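Local coordinates for protein N-acetyl-beta-D glucosaminidase (Rhizomucor miehei CAU432, PDB 4ZM6) that probably removes N-acetylglucosamine from glycosides as a family 3 glycoside hydrolase, and carries a GCN5-related glucosamine N-acetyltransferase region that binds acetyl-CoA, at residues V476-M481 with T494-Y499; N482-M487 with S526-D531. All coordinates share one frame; numbering follows the deposited sequence.

Interaction 1 of 2, residues V476-M481 with T494-Y499; sequences VVAAVM and TYLVTY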
# COMPACT_ATOMS: atom_id res chain seq x y z
N VAL A 476 -0.95 39.02 -17.82
CA VAL A 476 -1.19 37.60 -17.57
C VAL A 476 -0.06 36.83 -18.24
O VAL A 476 0.34 37.16 -19.36
CB VAL A 476 -2.59 37.10 -18.04
CG1 VAL A 476 -3.54 38.26 -18.34
CG2 VAL A 476 -2.51 36.19 -19.25
N VAL A 477 0.47 35.82 -17.54
CA VAL A 477 1.57 35.01 -18.06
C VAL A 477 1.15 33.56 -18.24
O VAL A 477 0.73 32.90 -17.28
CB VAL A 477 2.79 35.08 -17.12
CG1 VAL A 477 3.94 34.25 -17.67
CG2 VAL A 477 3.21 36.53 -16.91
N ALA A 478 1.25 33.06 -19.47
CA ALA A 478 0.94 31.67 -19.79
C ALA A 478 2.21 30.91 -20.16
O ALA A 478 2.81 31.19 -21.21
CB ALA A 478 -0.06 31.61 -20.94
N ALA A 479 2.61 29.96 -19.31
CA ALA A 479 3.74 29.07 -19.59
C ALA A 479 3.26 27.80 -20.29
O ALA A 479 2.41 27.08 -19.78
CB ALA A 479 4.47 28.73 -18.30
N VAL A 480 3.81 27.53 -21.47
CA VAL A 480 3.27 26.48 -22.33
C VAL A 480 4.15 25.24 -22.42
O VAL A 480 3.75 24.25 -23.03
CB VAL A 480 2.95 27.03 -23.74
CG1 VAL A 480 2.00 28.21 -23.62
CG2 VAL A 480 4.21 27.44 -24.49
N MET A 481 5.35 25.28 -21.84
CA MET A 481 6.17 24.07 -21.73
C MET A 481 6.11 23.56 -20.28
O MET A 481 5.06 23.07 -19.86
CB MET A 481 7.58 24.34 -22.25
CG MET A 481 7.58 24.59 -23.75
SD MET A 481 9.20 24.78 -24.51
CE MET A 481 9.74 23.07 -24.63
N THR A 494 -0.83 36.98 -11.81
CA THR A 494 -1.75 36.20 -12.64
C THR A 494 -0.98 35.33 -13.64
O THR A 494 -0.36 35.83 -14.59
CB THR A 494 -2.84 37.12 -13.27
OG1 THR A 494 -3.21 36.64 -14.57
CG2 THR A 494 -2.37 38.57 -13.35
N TYR A 495 -1.02 34.02 -13.40
CA TYR A 495 -0.19 33.03 -14.08
C TYR A 495 -0.98 31.74 -14.29
O TYR A 495 -1.73 31.32 -13.41
CB TYR A 495 1.05 32.76 -13.23
CG TYR A 495 1.97 31.66 -13.72
CD1 TYR A 495 2.83 31.86 -14.80
CD2 TYR A 495 2.02 30.42 -13.07
CE1 TYR A 495 3.67 30.85 -15.24
CE2 TYR A 495 2.86 29.41 -13.50
CZ TYR A 495 3.68 29.64 -14.58
OH TYR A 495 4.53 28.64 -15.00
N LEU A 496 -0.82 31.14 -15.47
CA LEU A 496 -1.47 29.86 -15.79
C LEU A 496 -0.52 28.96 -16.56
O LEU A 496 0.52 29.40 -17.03
CB LEU A 496 -2.76 30.08 -16.60
CG LEU A 496 -2.64 30.57 -18.05
CD1 LEU A 496 -3.80 30.05 -18.89
CD2 LEU A 496 -2.56 32.08 -18.14
N VAL A 497 -0.89 27.69 -16.70
CA VAL A 497 -0.02 26.70 -17.33
C VAL A 497 -0.83 25.78 -18.24
O VAL A 497 -1.98 25.44 -17.94
CB VAL A 497 0.76 25.88 -16.28
CG1 VAL A 497 1.74 26.77 -15.54
CG2 VAL A 497 -0.19 25.19 -15.30
N THR A 498 -0.24 25.41 -19.38
CA THR A 498 -0.92 24.59 -20.38
C THR A 498 -0.28 23.22 -20.53
O THR A 498 -0.82 22.37 -21.24
CB THR A 498 -0.94 25.29 -21.75
OG1 THR A 498 0.33 25.15 -22.40
CG2 THR A 498 -1.29 26.77 -21.60
N TYR A 499 0.88 23.02 -19.91
CA TYR A 499 1.59 21.74 -19.91
C TYR A 499 2.05 21.25 -21.30
O TYR A 499 2.65 20.17 -21.40
CB TYR A 499 0.73 20.64 -19.24
CG TYR A 499 0.19 21.03 -17.88
CD1 TYR A 499 1.02 21.04 -16.76
CD2 TYR A 499 -1.15 21.37 -17.71
CE1 TYR A 499 0.53 21.39 -15.51
CE2 TYR A 499 -1.64 21.72 -16.46
CZ TYR A 499 -0.80 21.73 -15.36
OH TYR A 499 -1.28 22.07 -14.12
O HOH W 1 3.17 24.46 -18.59
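Val-477 and Ala-479 of strand 476-479 carry the backbone bonds to strand 494-497. Val-477 N donates to Thr-494 O at 3.1 Å. Its own carbonyl O takes the N-H of Leu-496 at 3.0 Å. Two residues on, Ala-479 N donates to Leu-496 O at 3.1 Å. Ala-479 O then accepts from Thr-498 N at 3.2 Å. Each of the two residues thus bonds to the neighbours of its register partner, Tyr-495 or Val-497, as parallel strands do. The strand directions differ by only 19°. A water continues the link where the strands end. It donates to Ala-479 O and to Met-481 O, the latter at 2.7 Å, and accepts from Tyr-499 N.

The pair lies inside the mixed sheet that runs 373-377, 494-497, 475-479, 447-452, 392-397, 426-431. Five strands are parallel and the edge strand 373-377 runs the other way, consistent with the alpha/beta sandwich domain of two-domain family 3 glycoside hydrolases.

Apolar side chains meet on both faces. On one, Tyr-495 reaches along the neighbouring strand. CG of Tyr-495 lies anti to the backbone N (chi1 174°), which sends the ring past Val-477 to Ala-479. CD1 lies 3.9 Å from Val-477 CG1, and CE1 lies 3.8 Å from Ala-479 CB, which approaches the ring obliquely. The phenol OH is hydrogen-bonded to Pro-483 O. On the other face Leu-496 leans over Ala-478, its CD2 3.8 Å from the alanine CB. Beyond the strands, Val-480 and Thr-498 lie side by side and point the same way. The threonine OG1 faces Val-480 but is hydrogen-bonded to Glu-500 O.

Interaction 2 of 2, residues N482-M487 with S526-D531; sequences NPYDQM and SIPNVD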
# COMPACT_ATOMS: atom_id res chain seq x y z
N ASN A 482 7.19 23.66 -19.51
CA ASN A 482 7.13 23.26 -18.11
C ASN A 482 6.36 24.30 -17.29
O ASN A 482 6.48 25.50 -17.55
CB ASN A 482 8.52 23.07 -17.52
CG ASN A 482 9.28 21.93 -18.17
OD1 ASN A 482 8.70 21.06 -18.81
ND2 ASN A 482 10.60 21.93 -17.99
N PRO A 483 5.59 23.85 -16.29
CA PRO A 483 4.79 24.76 -15.46
C PRO A 483 5.56 25.50 -14.36
O PRO A 483 4.98 26.32 -13.65
CB PRO A 483 3.77 23.83 -14.83
CG PRO A 483 4.49 22.54 -14.71
CD PRO A 483 5.31 22.44 -15.96
N TYR A 484 6.86 25.23 -14.23
CA TYR A 484 7.65 25.78 -13.12
C TYR A 484 8.06 27.25 -13.31
O TYR A 484 8.52 27.89 -12.36
CB TYR A 484 8.91 24.94 -12.90
CG TYR A 484 8.70 23.44 -12.70
CD1 TYR A 484 8.20 22.93 -11.50
CD2 TYR A 484 9.03 22.53 -13.71
CE1 TYR A 484 8.02 21.57 -11.31
CE2 TYR A 484 8.85 21.17 -13.53
CZ TYR A 484 8.35 20.69 -12.33
OH TYR A 484 8.18 19.33 -12.17
N ASP A 485 7.87 27.79 -14.51
CA ASP A 485 8.43 29.10 -14.88
C ASP A 485 8.20 30.22 -13.85
O ASP A 485 9.06 31.10 -13.70
CB ASP A 485 7.91 29.55 -16.25
CG ASP A 485 8.43 28.68 -17.39
OD1 ASP A 485 9.28 27.80 -17.15
OD2 ASP A 485 8.00 28.89 -18.55
N GLN A 486 7.06 30.20 -13.15
CA GLN A 486 6.74 31.27 -12.19
C GLN A 486 7.68 31.30 -10.99
O GLN A 486 7.76 32.31 -10.29
CB GLN A 486 5.29 31.19 -11.71
CG GLN A 486 4.92 32.31 -10.73
CD GLN A 486 3.44 32.43 -10.46
OE1 GLN A 486 2.90 33.53 -10.43
NE2 GLN A 486 2.77 31.30 -10.25
N MET A 487 8.40 30.20 -10.76
CA MET A 487 9.44 30.19 -9.74
C MET A 487 10.45 31.33 -9.94
O MET A 487 11.03 31.82 -8.98
CB MET A 487 10.16 28.84 -9.71
CG MET A 487 11.13 28.62 -10.86
SD MET A 487 11.65 26.90 -11.00
CE MET A 487 12.67 26.74 -9.54
N SER A 526 4.85 20.79 -7.76
CA SER A 526 5.07 21.92 -6.85
C SER A 526 5.88 22.97 -7.59
O SER A 526 6.87 22.64 -8.26
CB SER A 526 5.83 21.49 -5.59
OG SER A 526 4.95 21.34 -4.49
N ILE A 527 5.47 24.23 -7.48
CA ILE A 527 6.26 25.32 -8.02
C ILE A 527 6.99 25.95 -6.85
O ILE A 527 6.35 26.44 -5.93
CB ILE A 527 5.39 26.35 -8.75
CG1 ILE A 527 4.66 25.68 -9.91
CG2 ILE A 527 6.26 27.49 -9.27
CD1 ILE A 527 3.66 26.57 -10.62
N PRO A 528 8.33 25.90 -6.85
CA PRO A 528 9.09 26.54 -5.78
C PRO A 528 8.83 28.03 -5.69
O PRO A 528 8.59 28.68 -6.71
CB PRO A 528 10.55 26.28 -6.17
CG PRO A 528 10.51 25.09 -7.05
CD PRO A 528 9.22 25.20 -7.80
N ASN A 529 8.87 28.57 -4.47
CA ASN A 529 8.64 30.00 -4.21
C ASN A 529 7.22 30.50 -4.51
O ASN A 529 6.96 31.70 -4.40
CB ASN A 529 9.67 30.86 -4.96
CG ASN A 529 11.10 30.38 -4.76
OD1 ASN A 529 11.84 30.14 -5.72
ND2 ASN A 529 11.49 30.23 -3.49
N VAL A 530 6.32 29.59 -4.87
CA VAL A 530 4.91 29.93 -5.11
C VAL A 530 4.03 28.98 -4.28
O VAL A 530 3.74 27.86 -4.72
CB VAL A 530 4.53 29.81 -6.60
CG1 VAL A 530 3.10 30.28 -6.82
CG2 VAL A 530 5.50 30.59 -7.47
N ASP A 531 3.62 29.44 -3.10
CA ASP A 531 2.91 28.60 -2.13
C ASP A 531 1.41 28.90 -2.03
O ASP A 531 0.67 28.13 -1.42
CB ASP A 531 3.56 28.74 -0.76
CG ASP A 531 4.95 28.13 -0.72
OD1 ASP A 531 5.06 26.89 -0.80
OD2 ASP A 531 5.94 28.90 -0.62
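Met-487 lies against Ile-527 and Pro-528 and has the largest share of the contact on its side. Its CB sits 3.4 Å from Pro-528 O and also borders CG2 of Ile-527. CG stands between the backbone N and the carbonyl carbon (chi1 75°) and meets nothing close in 526-531. The chain then runs extended to SD and bends at chi3 (-70°). The bend brings CE back to the proline ring, 3.7 Å from Pro-528 CG, with CB and CD of that ring a little farther off. The two side chains are set obliquely to each other.

Ile-527 fills the inner side of the contact. Its CG2 faces both Tyr-484 O and Met-487 N, at 3.8 Å from Met-487 N. That carbonyl and N-H are bonded to each other at 2.8 Å, from Met-487 N to Tyr-484 O, so the methyl rests on a satisfied backbone pair. CD1 of Ile-527 extends to Pro-483 O.

Tyr-484 offers a ring edge. Ser-526 O lies in the plane of the ring, 3.4 Å from Tyr-484 CE1, while the phenol OH is hydrogen-bonded to Asn-138 ND2. At the other end, Gln-486 and Val-530 cross at about a right angle. The glutamine CG passes one valine methyl, 3.7 Å from Val-530 CG2, and CD lies slightly farther from it.

Packing carries this contact, without hydrogen bonds between the two segments. A 3-10 segment that includes Asp-485 to Met-487 meets a type II beta turn from Ile-527 to Val-530, closed by a weak bond from Val-530 N to Ile-527 O. Through them the loop after strand 475-479 is joined to the loop between helix 503-513 and strand 540-543.

In the fold
Strand 475-479 comes first and leads straight into segment 482-487, so the first halves of both contacts are consecutive in the chain. Interaction 1 closes a short loop when strand 494-497 returns beside 475-479, with no alpha-helix or strand between, only a 3-10 segment. Interaction 2 closes a longer one after helix 503-513, when 526-531 comes back to 482-487. The two cross: 482-487 lies within the loop of interaction 1, and 494-499 within that of interaction 2. Their centres are 11 Å apart, and Pro-483 of interaction 2 packs on Val-497 of interaction 1. Together they tie two sheet strands to the chain leading to strand 540-543.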